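PDB 4A9V: PHOX from Pseudomonas fluorescens, which hydrolyses phosphate monoesters as an alkaline phosphatase, with a cofactor of two irons joined by an oxo bridge and calcium ions. Local coordinates for residues M71-F76 with F538-K543; R82-I87 with V121-R126. One frame throughout, in Å; residues are numbered along the deposited sequence. Where two conformers were deposited one is given.

Contact 1 of 2, residues M71-F76 with F538-K543. With EDO (1,2-ethanediol), chain O.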
loop_
_atom_site.group_PDB
_atom_site.type_symbol
_atom_site.label_atom_id
_atom_site.label_comp_id
_atom_site.label_asym_id
_atom_site.label_seq_id
_atom_site.Cartn_x
_atom_site.Cartn_y
_atom_site.Cartn_z
ATOM N N MET A 71 -5.649 4.727 -0.332
ATOM C CA MET A 71 -6.795 5.426 -0.894
ATOM C C MET A 71 -6.366 6.733 -1.529
ATOM O O MET A 71 -5.393 7.372 -1.117
ATOM C CB MET A 71 -7.848 5.696 0.177
ATOM C CG MET A 71 -7.347 6.509 1.349
ATOM S SD MET A 71 -8.635 6.654 2.612
ATOM C CE MET A 71 -7.747 7.557 3.868
ATOM N N SER A 72 -7.150 7.153 -2.508
ATOM C CA SER A 72 -6.981 8.456 -3.135
ATOM C C SER A 72 -8.320 9.178 -3.211
ATOM O O SER A 72 -9.376 8.555 -3.390
ATOM C CB SER A 72 -6.426 8.309 -4.555
ATOM O OG SER A 72 -5.096 7.825 -4.573
ATOM N N LEU A 73 -8.236 10.505 -3.214
ATOM C CA LEU A 73 -9.377 11.375 -3.424
ATOM C C LEU A 73 -9.240 12.069 -4.784
ATOM O O LEU A 73 -8.171 12.585 -5.129
ATOM C CB LEU A 73 -9.470 12.400 -2.286
ATOM C CG LEU A 73 -10.641 13.376 -2.361
ATOM C CD1 LEU A 73 -11.102 13.777 -0.970
ATOM C CD2 LEU A 73 -10.304 14.616 -3.173
ATOM N N PHE A 74 -10.339 12.076 -5.531
ATOM C CA PHE A 74 -10.426 12.696 -6.844
ATOM C C PHE A 74 -11.419 13.845 -6.782
ATOM O O PHE A 74 -12.597 13.649 -6.513
ATOM C CB PHE A 74 -10.909 11.671 -7.879
ATOM C CG PHE A 74 -9.940 10.544 -8.114
ATOM C CD1 PHE A 74 -9.891 9.454 -7.258
ATOM C CD2 PHE A 74 -9.058 10.587 -9.182
ATOM C CE1 PHE A 74 -8.968 8.442 -7.455
ATOM C CE2 PHE A 74 -8.129 9.577 -9.381
ATOM C CZ PHE A 74 -8.087 8.505 -8.514
ATOM N N GLU A 75 -10.942 15.051 -7.056
ATOM C CA GLU A 75 -11.788 16.231 -7.271
ATOM C C GLU A 75 -12.881 15.903 -8.268
ATOM O O GLU A 75 -12.587 15.325 -9.301
ATOM C CB GLU A 75 -10.943 17.367 -7.852
ATOM C CG GLU A 75 -9.966 17.983 -6.868
ATOM C CD GLU A 75 -8.876 18.784 -7.553
ATOM O OE1 GLU A 75 -9.168 19.902 -8.025
ATOM O OE2 GLU A 75 -7.726 18.299 -7.610
ATOM N N PHE A 76 -14.111 16.323 -8.012
ATOM C CA PHE A 76 -15.185 16.098 -8.955
ATOM C C PHE A 76 -15.256 17.271 -9.932
ATOM O O PHE A 76 -15.473 18.402 -9.521
ATOM C CB PHE A 76 -16.510 15.952 -8.202
ATOM C CG PHE A 76 -17.566 15.231 -8.978
ATOM C CD1 PHE A 76 -18.252 15.875 -9.990
ATOM C CD2 PHE A 76 -17.819 13.890 -8.750
ATOM C CE1 PHE A 76 -19.175 15.198 -10.762
ATOM C CE2 PHE A 76 -18.754 13.206 -9.509
ATOM C CZ PHE A 76 -19.447 13.871 -10.503
ATOM N N PHE A 538 -6.065 13.999 1.159
ATOM C CA PHE A 538 -6.501 15.312 1.602
ATOM C C PHE A 538 -7.655 15.792 0.733
ATOM O O PHE A 538 -7.668 15.583 -0.477
ATOM C CB PHE A 538 -5.344 16.310 1.523
ATOM C CG PHE A 538 -4.279 16.074 2.550
ATOM C CD1 PHE A 538 -3.266 15.156 2.328
ATOM C CD2 PHE A 538 -4.291 16.778 3.742
ATOM C CE1 PHE A 538 -2.340 14.877 3.315
ATOM C CE2 PHE A 538 -3.367 16.501 4.736
ATOM C CZ PHE A 538 -2.373 15.568 4.509
ATOM N N SER A 539 -8.547 16.579 1.315
ATOM C CA SER A 539 -9.431 17.392 0.501
ATOM C C SER A 539 -8.578 18.364 -0.314
ATOM O O SER A 539 -7.497 18.762 0.120
ATOM C CB SER A 539 -10.415 18.151 1.390
ATOM O OG SER A 539 -9.715 18.964 2.309
ATOM N N PRO A 540 -9.121 18.865 -1.435
ATOM C CA PRO A 540 -8.326 19.799 -2.231
ATOM C C PRO A 540 -7.899 21.046 -1.459
ATOM O O PRO A 540 -6.752 21.487 -1.592
ATOM C CB PRO A 540 -9.249 20.120 -3.405
ATOM C CG PRO A 540 -10.013 18.849 -3.590
ATOM C CD PRO A 540 -10.263 18.332 -2.198
ATOM N N ASP A 541 -8.753 21.523 -0.556
ATOM C CA ASP A 541 -8.434 22.701 0.235
ATOM C C ASP A 541 -7.553 22.428 1.456
ATOM O O ASP A 541 -7.155 23.372 2.134
ATOM C CB ASP A 541 -9.713 23.459 0.640
ATOM C CG ASP A 541 -10.567 22.716 1.673
ATOM O OD1 ASP A 541 -10.152 21.647 2.178
ATOM O OD2 ASP A 541 -11.682 23.201 1.967
ATOM N N GLN A 542 -7.178 21.163 1.660
ATOM C CA GLN A 542 -6.199 20.774 2.677
ATOM C C GLN A 542 -6.715 20.956 4.101
ATOM O O GLN A 542 -5.950 20.818 5.064
ATOM C CB GLN A 542 -4.877 21.519 2.490
ATOM C CG GLN A 542 -4.349 21.525 1.062
ATOM C CD GLN A 542 -3.803 20.179 0.634
ATOM O OE1 GLN A 542 -2.654 19.860 0.922
ATOM N NE2 GLN A 542 -4.576 19.439 -0.148
ATOM N N LYS A 543 -8.024 21.165 4.240
ATOM C CA LYS A 543 -8.640 21.349 5.551
ATOM C C LYS A 543 -9.196 20.052 6.150
ATOM O O LYS A 543 -9.570 20.021 7.322
ATOM C CB LYS A 543 -9.724 22.424 5.471
ATOM C CG LYS A 543 -9.159 23.789 5.142
ATOM C CD LYS A 543 -10.267 24.795 4.926
ATOM C CE LYS A 543 -9.705 26.176 4.656
ATOM N NZ LYS A 543 -10.786 27.148 4.329
HETATM C C1 EDO O . -8.394 15.608 -8.888
HETATM O O1 EDO O . -8.231 15.450 -7.371
HETATM C C2 EDO O . -7.953 14.307 -9.570
HETATM O O2 EDO O . -8.729 14.100 -10.764
#
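Leu73 and Pro540 meet at about a right angle: methyl CD2 of the leucine rests 3.8 Å from ring carbon CD of the proline. The leucine turns its CG anti to the backbone N (chi1 -179°), and both methyls come to the far chain; CD1 lies 4.2 Å from Ser539 CA. In one of its two conformers Glu75 passes Pro540 in the opposite direction, its methylene CG 3.4 Å from CG of the ring. There it lies alongside a bound 1,2-ethanediol, probably from the crystallisation liquor, with OE2 close to O1; that O1 takes a nearly straight bond from Glu75 N (2.8 Å). No hydrogen bond joins the two segments, so apolar packing carries the contact. Pro540 is held in place by its own loop, a type I turn from Ser539 to Gln542. There Asp541 OD1 accepts from Ser539 OG at 2.7 Å and from Lys543 N at 3.0 Å, on opposite faces of the carboxylate, the latter bond making an Asx turn. Strand 68-76 is an outermost strand of its antiparallel sheet, beside strand 82-89; Leu73 also touches Phe546 of strand 544-550, while the turn connects that strand to strand 532-538 in a separate, adjoining sheet.

Contact 2 of 2, residues R82-I87 with V121-R126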
loop_
_atom_site.group_PDB
_atom_site.type_symbol
_atom_site.label_atom_id
_atom_site.label_comp_id
_atom_site.label_asym_id
_atom_site.label_seq_id
_atom_site.Cartn_x
_atom_site.Cartn_y
_atom_site.Cartn_z
ATOM N N ARG A 82 -18.082 18.182 -4.075
ATOM C CA ARG A 82 -18.189 16.743 -4.334
ATOM C C ARG A 82 -16.788 16.202 -4.591
ATOM O O ARG A 82 -15.933 16.906 -5.126
ATOM C CB ARG A 82 -19.068 16.447 -5.564
ATOM C CG ARG A 82 -20.543 16.811 -5.446
ATOM C CD ARG A 82 -21.296 16.506 -6.737
ATOM N NE ARG A 82 -21.601 15.084 -6.875
ATOM C CZ ARG A 82 -22.194 14.547 -7.934
ATOM N NH1 ARG A 82 -22.557 15.318 -8.950
ATOM N NH2 ARG A 82 -22.375 13.232 -7.999
ATOM N N ALA A 83 -16.585 14.920 -4.296
ATOM C CA ALA A 83 -15.339 14.235 -4.644
ATOM C C ALA A 83 -15.629 12.747 -4.680
ATOM O O ALA A 83 -16.616 12.284 -4.103
ATOM C CB ALA A 83 -14.247 14.539 -3.630
ATOM N N LEU A 84 -14.777 11.994 -5.363
ATOM C CA LEU A 84 -14.791 10.545 -5.248
ATOM C C LEU A 84 -13.563 10.107 -4.474
ATOM O O LEU A 84 -12.497 10.688 -4.603
ATOM C CB LEU A 84 -14.803 9.865 -6.624
ATOM C CG LEU A 84 -15.948 10.250 -7.561
ATOM C CD1 LEU A 84 -15.874 9.377 -8.803
ATOM C CD2 LEU A 84 -17.302 10.101 -6.881
ATOM N N MET A 85 -13.711 9.042 -3.697
ATOM C CA MET A 85 -12.572 8.386 -3.083
ATOM C C MET A 85 -12.547 6.935 -3.521
ATOM O O MET A 85 -13.586 6.282 -3.561
ATOM C CB MET A 85 -12.671 8.476 -1.561
ATOM C CG MET A 85 -12.573 9.896 -1.061
ATOM S SD MET A 85 -12.679 10.081 0.733
ATOM C CE MET A 85 -11.092 9.434 1.254
ATOM N N ALA A 86 -11.367 6.445 -3.880
ATOM C CA ALA A 86 -11.170 5.037 -4.147
ATOM C C ALA A 86 -10.301 4.501 -3.025
ATOM O O ALA A 86 -9.219 5.039 -2.755
ATOM C CB ALA A 86 -10.484 4.844 -5.490
ATOM N N ILE A 87 -10.805 3.478 -2.336
ATOM C CA ILE A 87 -10.220 3.009 -1.092
ATOM C C ILE A 87 -10.012 1.501 -1.185
ATOM O O ILE A 87 -10.945 0.735 -1.446
ATOM C CB ILE A 87 -11.136 3.334 0.100
ATOM C CG1 ILE A 87 -11.380 4.843 0.220
ATOM C CG2 ILE A 87 -10.550 2.768 1.380
ATOM C CD1 ILE A 87 -12.706 5.202 0.867
ATOM N N VAL A 121 -15.170 2.286 -4.218
ATOM C CA VAL A 121 -15.276 3.650 -4.724
ATOM C C VAL A 121 -16.517 4.288 -4.118
ATOM O O VAL A 121 -17.593 3.684 -4.134
ATOM C CB VAL A 121 -15.393 3.684 -6.262
ATOM C CG1 VAL A 121 -15.461 5.120 -6.764
ATOM C CG2 VAL A 121 -14.235 2.944 -6.908
ATOM N N ILE A 122 -16.333 5.453 -3.501
ATOM C CA ILE A 122 -17.430 6.160 -2.853
ATOM C C ILE A 122 -17.449 7.625 -3.249
ATOM O O ILE A 122 -16.408 8.219 -3.522
ATOM C CB ILE A 122 -17.367 6.041 -1.316
ATOM C CG1 ILE A 122 -16.130 6.743 -0.742
ATOM C CG2 ILE A 122 -17.431 4.578 -0.892
ATOM C CD1 ILE A 122 -16.113 6.778 0.773
ATOM N N GLU A 123 -18.640 8.214 -3.262
ATOM C CA GLU A 123 -18.784 9.655 -3.332
ATOM C C GLU A 123 -18.825 10.248 -1.937
ATOM O O GLU A 123 -19.494 9.719 -1.042
ATOM C CB GLU A 123 -20.052 10.033 -4.100
ATOM C CG GLU A 123 -20.234 11.542 -4.181
ATOM C CD GLU A 123 -21.447 11.999 -4.960
ATOM O OE1 GLU A 123 -21.913 11.262 -5.849
ATOM O OE2 GLU A 123 -21.817 13.178 -4.787
ATOM N N VAL A 124 -18.143 11.380 -1.778
ATOM C CA VAL A 124 -18.285 12.208 -0.594
ATOM C C VAL A 124 -18.727 13.607 -1.006
ATOM O O VAL A 124 -18.419 14.081 -2.103
ATOM C CB VAL A 124 -16.977 12.257 0.229
ATOM C CG1 VAL A 124 -16.673 10.880 0.789
ATOM C CG2 VAL A 124 -15.808 12.758 -0.602
ATOM N N GLN A 125 -19.485 14.254 -0.134
ATOM C CA GLN A 125 -19.994 15.592 -0.390
ATOM C C GLN A 125 -19.774 16.423 0.858
ATOM O O GLN A 125 -19.914 15.934 1.980
ATOM C CB GLN A 125 -21.490 15.550 -0.715
ATOM C CG GLN A 125 -21.819 15.284 -2.176
ATOM C CD GLN A 125 -23.315 15.259 -2.443
ATOM O OE1 GLN A 125 -24.113 15.671 -1.598
ATOM N NE2 GLN A 125 -23.708 14.655 -3.562
ATOM N N ARG A 126 -19.541 17.708 0.653
ATOM C CA ARG A 126 -19.296 18.605 1.755
ATOM C C ARG A 126 -20.575 19.340 2.091
ATOM O O ARG A 126 -21.181 19.985 1.233
ATOM C CB ARG A 126 -18.206 19.597 1.401
ATOM C CG ARG A 126 -18.007 20.637 2.479
ATOM C CD ARG A 126 -16.680 21.342 2.339
ATOM N NE ARG A 126 -16.386 21.730 0.963
ATOM C CZ ARG A 126 -15.164 22.018 0.542
ATOM N NH1 ARG A 126 -14.155 21.960 1.401
ATOM N NH2 ARG A 126 -14.933 22.262 -0.738
#
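In one of its two conformers Arg82 grips Glu123 side-on with two nitrogens: NE lies 2.8 Å from Glu123 OE2, and NH2 3.0 Å from Glu123 OE1, on its syn side. Guanidinium and carboxylate planes are 35° apart. The glutamate, extended with CG anti to its N (chi1 180°), brings OE2 between Arg82 NE and Gln125 NE2, which approach from opposite faces; OE1 is also hydrogen-bonded to Ser137 OG of strand 130-144. A leucine in place of Glu123 would probably leave the guanidinium without its charged mate and the Gln125 amide free to turn. This end is the one nearer solvent, with Arg82 and Gln125 side by side and partly exposed. The rest is buried. Ala83 pairs with Val124, and Met85 with Ile122, each through two backbone bonds; Met85 N to Ile122 O is 2.8 Å. On the face opposite the salt bridge, the Met85 and Val124 side chains meet at about a right angle, SD 4.1 Å from CG1, and Ala83 CB sits 3.8 Å from Val124 CG2. Ile87 CD1 reaches Ile122 CD1 (3.8 Å). These are the two middle strands of a four-stranded antiparallel sheet, strands in chain order, as in a beta-propeller blade.

From the N terminus the chain first lays down strand 30-37, then enters strand 68-76, the first half of contact 1, and turns straight into strand 82-89. About 30 residues on, strand 118-127 comes back alongside it, and contact 2 closes this short loop. Contact 1 closes only much later, when the turn at 538-543 arrives after some 460 residues, so contact 2 lies wholly within its span and the two do not cross. Contact 2 is internal to one sheet; contact 1 ties that sheet to the one joining strand 30-37 to the last three strands. They adjoin, with centres about 9 Å apart: strands 68-76 and 82-89 are neighbours, and Arg126 forms a salt bridge with Asp541.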